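Local coordinates for protein HTH-type dhaKLM operon transcriptional activator DhaS (Lactococcus lactis, PDB 2IU5) that activates transcription of the dhaKLM operon as a DNA-binding homodimer of the TetR family, in complex with DhaQ and in response to dihydroxyacetone, at residues L88-L93 and I116-L121; N109-F114 and I156-I161; S62-N67 and I98-I103; G81-L86 and Q173-L178. The protein carries 1 engineered substitution. All coordinates share one frame; numbering follows the deposited sequence.

Contact 1: L88-L93 and I116-L121; sequences LLLRYL and IQWENL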
# COMPACT_ATOMS: atom_id res chain seq x y z
N LEU A 88 13.65 -13.56 -7.82
CA LEU A 88 14.74 -13.59 -6.83
C LEU A 88 14.47 -12.73 -5.60
O LEU A 88 14.84 -13.09 -4.48
CB LEU A 88 16.08 -13.27 -7.48
CG LEU A 88 16.43 -14.33 -8.55
CD1 LEU A 88 17.83 -14.12 -9.08
CD2 LEU A 88 16.28 -15.78 -8.03
N LEU A 89 13.82 -11.60 -5.80
CA LEU A 89 13.40 -10.80 -4.65
C LEU A 89 12.40 -11.53 -3.75
O LEU A 89 12.55 -11.55 -2.51
CB LEU A 89 12.82 -9.49 -5.19
CG LEU A 89 12.41 -8.47 -4.16
CD1 LEU A 89 13.58 -8.11 -3.25
CD2 LEU A 89 11.85 -7.22 -4.83
N LEU A 90 11.37 -12.16 -4.32
CA LEU A 90 10.44 -12.93 -3.50
C LEU A 90 11.15 -14.06 -2.75
O LEU A 90 10.88 -14.28 -1.57
CB LEU A 90 9.28 -13.49 -4.34
CG LEU A 90 8.43 -12.39 -4.96
CD1 LEU A 90 7.36 -13.02 -5.89
CD2 LEU A 90 7.77 -11.49 -3.90
N ARG A 91 12.03 -14.78 -3.43
CA ARG A 91 12.81 -15.82 -2.79
C ARG A 91 13.67 -15.29 -1.65
O ARG A 91 13.78 -15.93 -0.61
CB ARG A 91 13.69 -16.52 -3.80
CG ARG A 91 12.92 -17.52 -4.62
CD ARG A 91 13.81 -18.45 -5.44
NE ARG A 91 12.94 -19.27 -6.24
CZ ARG A 91 13.34 -19.92 -7.33
NH1 ARG A 91 14.61 -19.82 -7.72
NH2 ARG A 91 12.48 -20.65 -8.00
N TYR A 92 14.29 -14.14 -1.85
CA TYR A 92 15.13 -13.52 -0.83
C TYR A 92 14.28 -13.19 0.39
O TYR A 92 14.69 -13.44 1.54
CB TYR A 92 15.74 -12.25 -1.41
CG TYR A 92 16.36 -11.32 -0.38
CD1 TYR A 92 17.65 -11.55 0.12
CD2 TYR A 92 15.66 -10.21 0.09
CE1 TYR A 92 18.21 -10.68 1.06
CE2 TYR A 92 16.20 -9.35 1.02
CZ TYR A 92 17.47 -9.59 1.50
OH TYR A 92 17.97 -8.71 2.42
N LEU A 93 13.10 -12.63 0.16
CA LEU A 93 12.23 -12.26 1.29
C LEU A 93 11.74 -13.50 2.01
O LEU A 93 11.61 -13.49 3.25
CB LEU A 93 11.06 -11.38 0.84
CG LEU A 93 11.56 -10.05 0.29
CD1 LEU A 93 10.37 -9.34 -0.36
CD2 LEU A 93 12.13 -9.17 1.39
N ILE A 116 9.71 2.11 -1.29
CA ILE A 116 10.63 2.68 -2.28
C ILE A 116 11.32 1.57 -3.08
O ILE A 116 11.52 1.72 -4.29
CB ILE A 116 11.63 3.60 -1.60
CG1 ILE A 116 10.94 4.90 -1.17
CG2 ILE A 116 12.75 3.92 -2.58
CD1 ILE A 116 11.82 5.82 -0.32
N GLN A 117 11.68 0.47 -2.43
CA GLN A 117 12.27 -0.68 -3.14
C GLN A 117 11.35 -1.23 -4.23
O GLN A 117 11.79 -1.53 -5.35
CB GLN A 117 12.68 -1.77 -2.17
CG GLN A 117 13.60 -1.23 -1.07
CD GLN A 117 14.61 -0.27 -1.63
OE1 GLN A 117 15.44 -0.62 -2.49
NE2 GLN A 117 14.58 0.97 -1.15
N TRP A 118 10.08 -1.34 -3.88
CA TRP A 118 9.09 -1.80 -4.86
C TRP A 118 8.91 -0.80 -5.97
O TRP A 118 8.72 -1.19 -7.14
CB TRP A 118 7.75 -2.17 -4.19
CG TRP A 118 7.91 -3.41 -3.36
CD1 TRP A 118 7.85 -3.49 -2.00
CD2 TRP A 118 8.17 -4.75 -3.82
NE1 TRP A 118 8.05 -4.78 -1.59
CE2 TRP A 118 8.25 -5.58 -2.69
CE3 TRP A 118 8.34 -5.32 -5.09
CZ2 TRP A 118 8.49 -6.94 -2.78
CZ3 TRP A 118 8.58 -6.69 -5.17
CH2 TRP A 118 8.65 -7.48 -4.02
N GLU A 119 8.97 0.48 -5.63
CA GLU A 119 8.95 1.50 -6.67
C GLU A 119 10.14 1.37 -7.61
O GLU A 119 10.00 1.58 -8.81
CB GLU A 119 8.80 2.89 -6.07
CG GLU A 119 7.43 3.08 -5.42
CD GLU A 119 7.22 4.43 -4.80
OE1 GLU A 119 8.21 5.18 -4.58
OE2 GLU A 119 6.03 4.74 -4.53
N ASN A 120 11.29 1.01 -7.04
CA ASN A 120 12.50 0.89 -7.86
C ASN A 120 12.29 -0.31 -8.79
O ASN A 120 12.65 -0.25 -9.97
CB ASN A 120 13.72 0.70 -6.96
CG ASN A 120 14.16 2.00 -6.29
OD1 ASN A 120 13.69 3.08 -6.62
ND2 ASN A 120 15.09 1.88 -5.35
N LEU A 121 11.70 -1.38 -8.27
CA LEU A 121 11.41 -2.55 -9.10
C LEU A 121 10.46 -2.14 -10.24
O LEU A 121 10.72 -2.47 -11.41
CB LEU A 121 10.83 -3.69 -8.27
CG LEU A 121 10.46 -4.90 -9.15
CD1 LEU A 121 11.61 -5.47 -9.98
CD2 LEU A 121 9.74 -5.98 -8.38

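Contact 2: N109-F114 and I156-I161; sequences NFEHFF and ITRESI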
# COMPACT_ATOMS: atom_id res chain seq x y z
N ASN A 109 10.39 3.08 10.34
CA ASN A 109 10.61 3.74 9.06
C ASN A 109 10.90 2.76 7.94
O ASN A 109 11.02 3.15 6.77
CB ASN A 109 11.72 4.78 9.15
CG ASN A 109 11.29 6.06 9.84
OD1 ASN A 109 10.10 6.39 9.90
ND2 ASN A 109 12.26 6.80 10.37
N PHE A 110 11.03 1.49 8.28
CA PHE A 110 11.28 0.51 7.26
C PHE A 110 10.22 0.37 6.18
O PHE A 110 10.55 0.14 5.01
CB PHE A 110 11.57 -0.86 7.84
CG PHE A 110 12.06 -1.80 6.80
CD1 PHE A 110 13.32 -1.65 6.26
CD2 PHE A 110 11.25 -2.82 6.33
CE1 PHE A 110 13.78 -2.51 5.28
CE2 PHE A 110 11.71 -3.68 5.35
CZ PHE A 110 12.97 -3.53 4.82
N GLU A 111 8.95 0.49 6.56
CA GLU A 111 7.85 0.33 5.60
C GLU A 111 8.03 1.29 4.44
O GLU A 111 7.73 0.97 3.29
CB GLU A 111 6.51 0.61 6.29
CG GLU A 111 5.29 0.56 5.37
CD GLU A 111 3.98 0.81 6.12
OE1 GLU A 111 3.27 -0.17 6.45
OE2 GLU A 111 3.66 1.99 6.39
N HIS A 112 8.52 2.49 4.74
CA HIS A 112 8.69 3.50 3.71
C HIS A 112 9.85 3.15 2.79
O HIS A 112 9.75 3.28 1.57
CB HIS A 112 8.88 4.87 4.34
CG HIS A 112 7.81 5.21 5.33
ND1 HIS A 112 6.47 5.19 5.01
CD2 HIS A 112 7.89 5.58 6.63
CE1 HIS A 112 5.76 5.53 6.08
NE2 HIS A 112 6.60 5.77 7.08
N PHE A 113 10.95 2.70 3.37
CA PHE A 113 12.07 2.20 2.59
C PHE A 113 11.60 1.04 1.69
O PHE A 113 11.96 0.95 0.52
CB PHE A 113 13.19 1.75 3.53
CG PHE A 113 14.34 1.16 2.80
CD1 PHE A 113 15.37 1.96 2.33
CD2 PHE A 113 14.38 -0.21 2.58
CE1 PHE A 113 16.44 1.39 1.65
CE2 PHE A 113 15.44 -0.78 1.91
CZ PHE A 113 16.47 0.02 1.44
N PHE A 114 10.79 0.15 2.26
CA PHE A 114 10.36 -1.09 1.57
C PHE A 114 9.54 -0.67 0.34
O PHE A 114 9.72 -1.21 -0.77
CB PHE A 114 9.54 -1.92 2.55
CG PHE A 114 9.29 -3.36 2.14
CD1 PHE A 114 10.32 -4.24 1.82
CD2 PHE A 114 7.98 -3.82 2.09
CE1 PHE A 114 10.03 -5.57 1.44
CE2 PHE A 114 7.69 -5.13 1.73
CZ PHE A 114 8.71 -6.01 1.40
N ILE A 156 1.08 -6.43 -0.00
CA ILE A 156 0.88 -7.87 -0.03
C ILE A 156 2.11 -8.56 0.57
O ILE A 156 1.97 -9.48 1.38
CB ILE A 156 0.67 -8.36 -1.46
CG1 ILE A 156 -0.70 -7.91 -1.98
CG2 ILE A 156 0.85 -9.87 -1.53
CD1 ILE A 156 -1.84 -8.59 -1.31
N THR A 157 3.29 -8.11 0.19
CA THR A 157 4.51 -8.79 0.66
C THR A 157 4.80 -8.48 2.12
O THR A 157 5.19 -9.36 2.88
CB THR A 157 5.73 -8.50 -0.23
OG1 THR A 157 5.99 -7.09 -0.23
CG2 THR A 157 5.50 -9.00 -1.63
N ARG A 158 4.60 -7.23 2.54
CA ARG A 158 4.67 -6.93 3.97
C ARG A 158 3.75 -7.82 4.80
O ARG A 158 4.16 -8.40 5.80
CB ARG A 158 4.34 -5.46 4.26
CG ARG A 158 4.31 -5.16 5.77
CD ARG A 158 4.02 -3.68 6.07
NE ARG A 158 3.81 -3.40 7.49
CZ ARG A 158 2.67 -3.60 8.15
NH1 ARG A 158 1.60 -4.09 7.53
NH2 ARG A 158 2.60 -3.30 9.44
N GLU A 159 2.49 -7.95 4.39
CA GLU A 159 1.55 -8.78 5.15
C GLU A 159 2.01 -10.23 5.18
O GLU A 159 1.94 -10.88 6.22
CB GLU A 159 0.14 -8.67 4.58
CG GLU A 159 -0.85 -9.59 5.28
CD GLU A 159 -2.23 -9.51 4.65
OE1 GLU A 159 -2.31 -9.26 3.43
OE2 GLU A 159 -3.22 -9.71 5.39
N SER A 160 2.47 -10.75 4.05
CA SER A 160 2.91 -12.15 3.98
C SER A 160 4.11 -12.37 4.90
O SER A 160 4.21 -13.38 5.60
CB SER A 160 3.32 -12.45 2.55
OG SER A 160 2.15 -12.45 1.75
N ILE A 161 5.03 -11.42 4.89
CA ILE A 161 6.21 -11.53 5.76
C ILE A 161 5.76 -11.57 7.22
O ILE A 161 6.16 -12.44 7.99
CB ILE A 161 7.15 -10.34 5.54
CG1 ILE A 161 7.89 -10.56 4.22
CG2 ILE A 161 8.18 -10.25 6.66
CD1 ILE A 161 8.58 -9.35 3.67

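Contact 3: S62-N67 and I98-I103; sequences SWIFEN and IFYQKI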
# COMPACT_ATOMS: atom_id res chain seq x y z
N SER A 62 21.44 -0.90 7.94
CA SER A 62 21.24 0.07 6.87
C SER A 62 21.95 -0.42 5.62
O SER A 62 21.41 -0.36 4.50
CB SER A 62 21.79 1.43 7.30
OG SER A 62 20.93 1.99 8.28
N TRP A 63 23.17 -0.91 5.80
CA TRP A 63 23.97 -1.37 4.68
C TRP A 63 23.31 -2.59 4.03
O TRP A 63 23.24 -2.68 2.79
CB TRP A 63 25.43 -1.68 5.12
CG TRP A 63 26.27 -2.00 3.91
CD1 TRP A 63 26.86 -1.10 3.09
CD2 TRP A 63 26.58 -3.29 3.39
NE1 TRP A 63 27.54 -1.74 2.09
CE2 TRP A 63 27.38 -3.09 2.25
CE3 TRP A 63 26.27 -4.60 3.77
CZ2 TRP A 63 27.89 -4.14 1.48
CZ3 TRP A 63 26.77 -5.65 3.00
CH2 TRP A 63 27.57 -5.40 1.87
N ILE A 64 22.83 -3.51 4.85
CA ILE A 64 22.17 -4.70 4.32
C ILE A 64 20.96 -4.29 3.46
O ILE A 64 20.77 -4.82 2.37
CB ILE A 64 21.74 -5.61 5.46
CG1 ILE A 64 22.97 -6.36 5.97
CG2 ILE A 64 20.69 -6.61 5.02
CD1 ILE A 64 22.72 -6.95 7.38
N PHE A 65 20.16 -3.36 3.96
CA PHE A 65 18.95 -2.96 3.24
C PHE A 65 19.36 -2.35 1.89
O PHE A 65 18.78 -2.67 0.84
CB PHE A 65 18.19 -1.90 4.05
CG PHE A 65 17.69 -2.37 5.39
CD1 PHE A 65 17.43 -3.72 5.65
CD2 PHE A 65 17.47 -1.45 6.39
CE1 PHE A 65 16.96 -4.11 6.90
CE2 PHE A 65 17.01 -1.84 7.63
CZ PHE A 65 16.77 -3.16 7.88
N GLU A 66 20.35 -1.48 1.90
CA GLU A 66 20.72 -0.78 0.66
C GLU A 66 21.34 -1.76 -0.33
O GLU A 66 21.03 -1.74 -1.53
CB GLU A 66 21.73 0.31 0.96
CG GLU A 66 21.16 1.49 1.69
CD GLU A 66 22.25 2.48 2.06
OE1 GLU A 66 23.45 2.10 2.15
OE2 GLU A 66 21.88 3.65 2.26
N ASN A 67 22.22 -2.61 0.16
CA ASN A 67 22.97 -3.50 -0.72
C ASN A 67 22.09 -4.60 -1.27
O ASN A 67 22.14 -4.90 -2.46
CB ASN A 67 24.08 -4.17 0.08
CG ASN A 67 24.80 -5.23 -0.73
OD1 ASN A 67 25.71 -4.91 -1.48
ND2 ASN A 67 24.38 -6.50 -0.58
N ILE A 98 12.15 -14.24 8.61
CA ILE A 98 12.18 -13.97 10.04
C ILE A 98 12.93 -12.66 10.29
O ILE A 98 12.50 -11.84 11.10
CB ILE A 98 12.81 -15.11 10.82
CG1 ILE A 98 11.88 -16.31 10.78
CG2 ILE A 98 13.16 -14.66 12.25
CD1 ILE A 98 12.37 -17.51 11.49
N PHE A 99 14.04 -12.46 9.59
CA PHE A 99 14.80 -11.21 9.65
C PHE A 99 13.87 -10.05 9.39
O PHE A 99 13.85 -9.08 10.17
CB PHE A 99 15.90 -11.29 8.58
CG PHE A 99 16.78 -10.07 8.43
CD1 PHE A 99 17.90 -9.87 9.22
CD2 PHE A 99 16.49 -9.12 7.47
CE1 PHE A 99 18.70 -8.75 9.06
CE2 PHE A 99 17.28 -8.00 7.30
CZ PHE A 99 18.39 -7.81 8.10
N TYR A 100 13.10 -10.13 8.29
CA TYR A 100 12.24 -8.99 7.93
C TYR A 100 11.05 -8.82 8.85
O TYR A 100 10.65 -7.68 9.13
CB TYR A 100 11.89 -8.92 6.42
CG TYR A 100 13.11 -8.44 5.69
CD1 TYR A 100 13.48 -7.09 5.75
CD2 TYR A 100 13.90 -9.30 4.95
CE1 TYR A 100 14.59 -6.61 5.11
CE2 TYR A 100 15.04 -8.82 4.29
CZ TYR A 100 15.37 -7.47 4.37
OH TYR A 100 16.48 -6.97 3.74
N GLN A 101 10.47 -9.91 9.34
CA GLN A 101 9.46 -9.80 10.39
C GLN A 101 10.01 -8.98 11.56
O GLN A 101 9.33 -8.09 12.09
CB GLN A 101 9.09 -11.16 10.96
CG GLN A 101 8.31 -12.05 10.06
CD GLN A 101 7.95 -13.35 10.75
OE1 GLN A 101 8.52 -13.70 11.79
NE2 GLN A 101 7.01 -14.08 10.17
N LYS A 102 11.25 -9.29 11.95
CA LYS A 102 11.87 -8.54 13.03
C LYS A 102 12.08 -7.08 12.73
O LYS A 102 11.87 -6.24 13.59
CB LYS A 102 13.16 -9.21 13.50
CG LYS A 102 12.89 -10.53 14.18
CD LYS A 102 14.18 -11.28 14.47
CE LYS A 102 13.85 -12.60 15.13
NZ LYS A 102 15.00 -13.55 15.22
N ILE A 103 12.49 -6.79 11.51
CA ILE A 103 12.74 -5.40 11.12
C ILE A 103 11.44 -4.60 11.10
O ILE A 103 11.43 -3.42 11.50
CB ILE A 103 13.38 -5.32 9.75
CG1 ILE A 103 14.76 -6.00 9.76
CG2 ILE A 103 13.48 -3.86 9.30
CD1 ILE A 103 15.69 -5.51 10.82

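Contact 4: G81-L86 and Q173-L178; sequences GWQNEL and QIVNLL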
# COMPACT_ATOMS: atom_id res chain seq x y z
N GLY A 81 15.23 -8.33 -17.61
CA GLY A 81 15.49 -8.99 -16.37
C GLY A 81 14.39 -8.93 -15.33
O GLY A 81 14.49 -9.64 -14.34
N TRP A 82 13.35 -8.12 -15.51
CA TRP A 82 12.52 -7.83 -14.36
C TRP A 82 11.78 -9.05 -13.82
O TRP A 82 11.58 -9.14 -12.61
CB TRP A 82 11.57 -6.67 -14.57
CG TRP A 82 10.37 -6.91 -15.42
CD1 TRP A 82 10.25 -6.59 -16.72
CD2 TRP A 82 9.12 -7.51 -15.02
NE1 TRP A 82 8.99 -6.94 -17.19
CE2 TRP A 82 8.29 -7.51 -16.16
CE3 TRP A 82 8.63 -8.05 -13.83
CZ2 TRP A 82 7.00 -8.03 -16.15
CZ3 TRP A 82 7.32 -8.57 -13.82
CH2 TRP A 82 6.53 -8.55 -14.98
N GLN A 83 11.40 -9.97 -14.71
CA GLN A 83 10.64 -11.12 -14.24
C GLN A 83 11.55 -11.99 -13.39
O GLN A 83 11.13 -12.51 -12.36
CB GLN A 83 10.00 -11.92 -15.38
CG GLN A 83 9.02 -11.07 -16.17
CD GLN A 83 8.21 -11.86 -17.16
OE1 GLN A 83 7.85 -13.02 -16.91
NE2 GLN A 83 7.90 -11.23 -18.29
N ASN A 84 12.81 -12.15 -13.82
CA ASN A 84 13.78 -12.92 -13.01
C ASN A 84 14.09 -12.19 -11.71
O ASN A 84 14.21 -12.80 -10.64
CB ASN A 84 15.05 -13.16 -13.84
CG ASN A 84 14.81 -14.09 -15.02
OD1 ASN A 84 13.93 -14.94 -14.94
ND2 ASN A 84 15.58 -13.94 -16.11
N GLU A 85 14.21 -10.87 -11.77
CA GLU A 85 14.50 -10.12 -10.55
C GLU A 85 13.39 -10.20 -9.52
O GLU A 85 13.64 -10.35 -8.31
CB GLU A 85 14.80 -8.67 -10.92
CG GLU A 85 16.12 -8.62 -11.65
CD GLU A 85 16.14 -7.65 -12.82
OE1 GLU A 85 15.22 -6.80 -12.91
OE2 GLU A 85 17.08 -7.75 -13.64
N LEU A 86 12.15 -10.10 -9.98
CA LEU A 86 11.03 -10.26 -9.08
C LEU A 86 11.05 -11.62 -8.39
O LEU A 86 10.86 -11.69 -7.17
CB LEU A 86 9.71 -10.04 -9.83
CG LEU A 86 8.49 -10.39 -9.00
CD1 LEU A 86 8.37 -9.49 -7.75
CD2 LEU A 86 7.26 -10.24 -9.93
N GLN A 173 1.00 -15.10 -10.06
CA GLN A 173 -0.13 -14.16 -10.09
C GLN A 173 0.34 -12.72 -10.23
O GLN A 173 -0.27 -11.94 -10.97
CB GLN A 173 -0.99 -14.33 -8.83
CG GLN A 173 -1.76 -15.64 -8.80
CD GLN A 173 -2.48 -15.85 -7.50
OE1 GLN A 173 -3.66 -15.48 -7.37
NE2 GLN A 173 -1.80 -16.42 -6.52
N ILE A 174 1.42 -12.35 -9.55
CA ILE A 174 1.90 -10.99 -9.66
C ILE A 174 2.38 -10.71 -11.07
O ILE A 174 2.02 -9.69 -11.65
CB ILE A 174 2.98 -10.66 -8.61
CG1 ILE A 174 2.36 -10.74 -7.20
CG2 ILE A 174 3.59 -9.28 -8.91
CD1 ILE A 174 3.41 -10.85 -6.08
N VAL A 175 3.19 -11.61 -11.64
CA VAL A 175 3.67 -11.42 -13.01
C VAL A 175 2.51 -11.27 -13.99
O VAL A 175 2.51 -10.40 -14.86
CB VAL A 175 4.60 -12.59 -13.42
CG1 VAL A 175 4.98 -12.50 -14.90
CG2 VAL A 175 5.83 -12.57 -12.55
N ASN A 176 1.50 -12.11 -13.85
CA ASN A 176 0.38 -12.08 -14.79
C ASN A 176 -0.39 -10.77 -14.69
O ASN A 176 -0.78 -10.20 -15.71
CB ASN A 176 -0.50 -13.31 -14.59
CG ASN A 176 0.20 -14.59 -14.97
OD1 ASN A 176 -0.18 -15.68 -14.54
ND2 ASN A 176 1.25 -14.48 -15.80
N LEU A 177 -0.62 -10.29 -13.48
CA LEU A 177 -1.34 -9.04 -13.32
C LEU A 177 -0.52 -7.87 -13.89
O LEU A 177 -1.05 -6.93 -14.47
CB LEU A 177 -1.70 -8.81 -11.86
CG LEU A 177 -2.63 -9.83 -11.19
CD1 LEU A 177 -2.87 -9.33 -9.76
CD2 LEU A 177 -3.96 -9.97 -11.90
N LEU A 178 0.80 -7.94 -13.71
CA LEU A 178 1.63 -6.82 -14.18
C LEU A 178 1.65 -6.82 -15.70
O LEU A 178 1.48 -5.78 -16.33
CB LEU A 178 3.07 -6.95 -13.67
CG LEU A 178 3.28 -6.66 -12.18
CD1 LEU A 178 4.72 -7.03 -11.78
CD2 LEU A 178 2.96 -5.20 -11.81

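Contact 1: L88-L93 and I116-L121
Trp-118 reaches from helix 110-132 towards helix 82-95 and meets Leu-89, Leu-90 and Leu-93 there. The two short helical segments run nearly antiparallel, with their axes 13.3 Å apart at closest approach, a wide spacing bridged by the indole and the leucine side chains. From CB the side chain leaves with CG opposite the carbonyl carbon (chi1 -69°), and this slants the ring back across the gap. CG and the pyrrole part of the ring stay on the side of their own helix; NE1 lies beside Thr-157 of helix 139-163. The six-membered ring does the touching. CE3 is 4.0 Å from Leu-89 CD2, and further out the same methyl sits over one face of the ring, 3.3 Å from CZ3 and also 3.3 Å from CH2, a tight fit for carbon on carbon.

This is the interior of the all-helical C-terminal domain of a TetR-family regulator, and every touching residue is buried. The indole also touches Ile-153 and Cys-154 of helix 139-163, while Phe-114 meets it edge-to-face. On the side of the benzene ring next to NE1, CZ2 is 3.9 Å from CD1 of Leu-93, whose side chain arrives from the opposite direction. The Leu-90 side chain crosses that of Trp-118 at about a right angle, its CD2 4.1 Å from CH2. Leu-89 has a second partner one turn further along helix 110-132: its CD2 also lies 4.3 Å from Leu-121 CD2. Leu-89 also packs on Phe-69 and Leu-72 of helix 57-73.

Contact 2: N109-F114 and I156-I161
Glu-111 and Arg-158 meet at the partly exposed border of a helix-helix packing whose buried part is the ring of Phe-114 set against Thr-157 and Ile-161. It joins helix 110-132 to helix 139-163 in the TetR-type C-terminal domain, the two segments crossing at 131°. Arg-158 is extended from CG to NE and Glu-111 reaches across it obliquely. Their flat ends are turned well away from coplanar, 66° between carboxylate and guanidinium. Glu-111 OE1 lies over one face of the guanidinium, 3.4 Å from Arg-158 NE; no N-H points at it, and the salt bridge rests on charge alone.

The CB bond of Phe-114 points toward helix 139-163, and the far ring atoms CE2 and CZ come up against it. Both are 3.3 Å from Thr-157 OG1, while Arg-158 N stands at the ring edge, near its plane, 3.8 Å from CE2. Ile-161 comes from the opposite direction and puts CD1 4.0 Å from Phe-114 CZ. Thr-157 holds OG1 between its backbone N and carbonyl carbon (chi1 60°), where the hydroxyl hydrogen-bonds Ile-153 O one turn back while the same oxygen touches the ring. Phe-104 of helix 97-106 meets Phe-114 edge-to-face. A turn further on, Ser-160 OG repeats that backward bond, 3.0 Å from Ile-156 O, approaching the carbonyl from the opposite face to Ser-160 N.

Contact 3: S62-N67 and I98-I103
Phe-65 pushes its ring in among Phe-99, Tyr-100 and Ile-103, and with Ile-64 beside it joins helix 57-73 to helix 97-106. In TetR-family proteins the helix that follows the helix-turn-helix links the DNA-binding part to the C-terminal domain, and 57-73 holds that place here. The contact therefore joins the two parts of the subunit, and all five of the residues that touch across it are buried.

Ring meets ring first. Phe-65 has CG opposite its carbonyl carbon (chi1 -63°), which swings the ring towards the other helix although the CB bond itself does not aim there. Phe-99 CE2 stands at the edge of this ring, near its plane, 3.9 Å from Phe-65 CE1. Tyr-100 slides past in the opposite direction, with its CE1 also 3.9 Å from Phe-65 CE1. Within 98-103, Phe-99 CD2 lies over the centre of one face of Tyr-100, so the two neighbouring rings pack on each other.

Aliphatic contacts complete the packing. Ile-103 comes from the opposite direction to Phe-65, its CG2 3.7 Å from Phe-65 CZ and its CD1 in the ring plane at the edge. Ile-64 CG2 lies 4.0 Å from Phe-99 CZ, and Ile-64 also packs on Phe-22 of helix 13-28.

The polar element is the Tyr-100 hydroxyl, which hydrogen-bonds the hydroxyl of Tyr-92 on helix 82-95; towards Phe-65 the same OH makes only van der Waals contact, 3.9 Å from CD1.

Contact 4: G81-L86 and Q173-L178
Trp-82 and Leu-86 reach Val-175 and Leu-178 by different torsions. In Trp-82, chi1 of 75° sets CG between the backbone N and the carbonyl carbon, and from the first turn of helix 82-95 the indole lies across towards helix 171-183. In Leu-86, one turn on, CG stands opposite the backbone N (chi1 171°), and CD2 leads the way across the gap.

The indole slides past Leu-178 in the opposite direction. Its CZ3 lies 3.6 Å from Leu-178 CD1, and CH2 is 4.0 Å from Leu-178 CB; CH2 is also 4.2 Å from Val-175 CG1. Gln-83 CG sits over the centre of one indole face, and NE1 is held by a hydrogen bond to Gln-129 of helix 110-132. Val-175 offers its two methyls to different neighbours: CG1 meets Gln-83 OE1 at 3.5 Å, the two side chains crossing at about a right angle, and CG2 lies 3.8 Å from Leu-86 CD2. The other end of that glutamine amide, NE2, hydrogen-bonds Tyr-80. Leu-86 CD2 touches Ile-174 CG2 as well, at 3.9 Å. No hydrogen bond joins the two segments, whose CA atoms come closest at Gln-83 and Val-175.

Helix 171-183 also meets the second subunit: Ile-174 packs on Phe-144 and Leu-178 on Tyr-148 of that chain. TetR-family dimers commonly associate through a four-helix bundle built from the last two long helices of each subunit. The contacts to the other chain are consistent with such a bundle here, in which case this packing joins one of its helices to the start of helix 82-95.

Following the chain from the N terminus, helix 57-73 supplies the first half of contact 3, and helix 82-95 gives its start to contact 4 and its middle to contact 1. Contact 3 closes first, at 98-103, so contacts 1 and 4 both cross it. Helix 110-132 then opens contact 2 and, a little later, closes contact 1, which makes those two cross. Contact 2 closes on helix 139-163, in series after contact 3, and contact 4 closes last on helix 171-183, enclosing both 1 and 2. Contact 1 touches the other three, whereas contacts 3 and 4 lie about 22 Å apart between centres, spanning from the DNA-binding side to the dimer face.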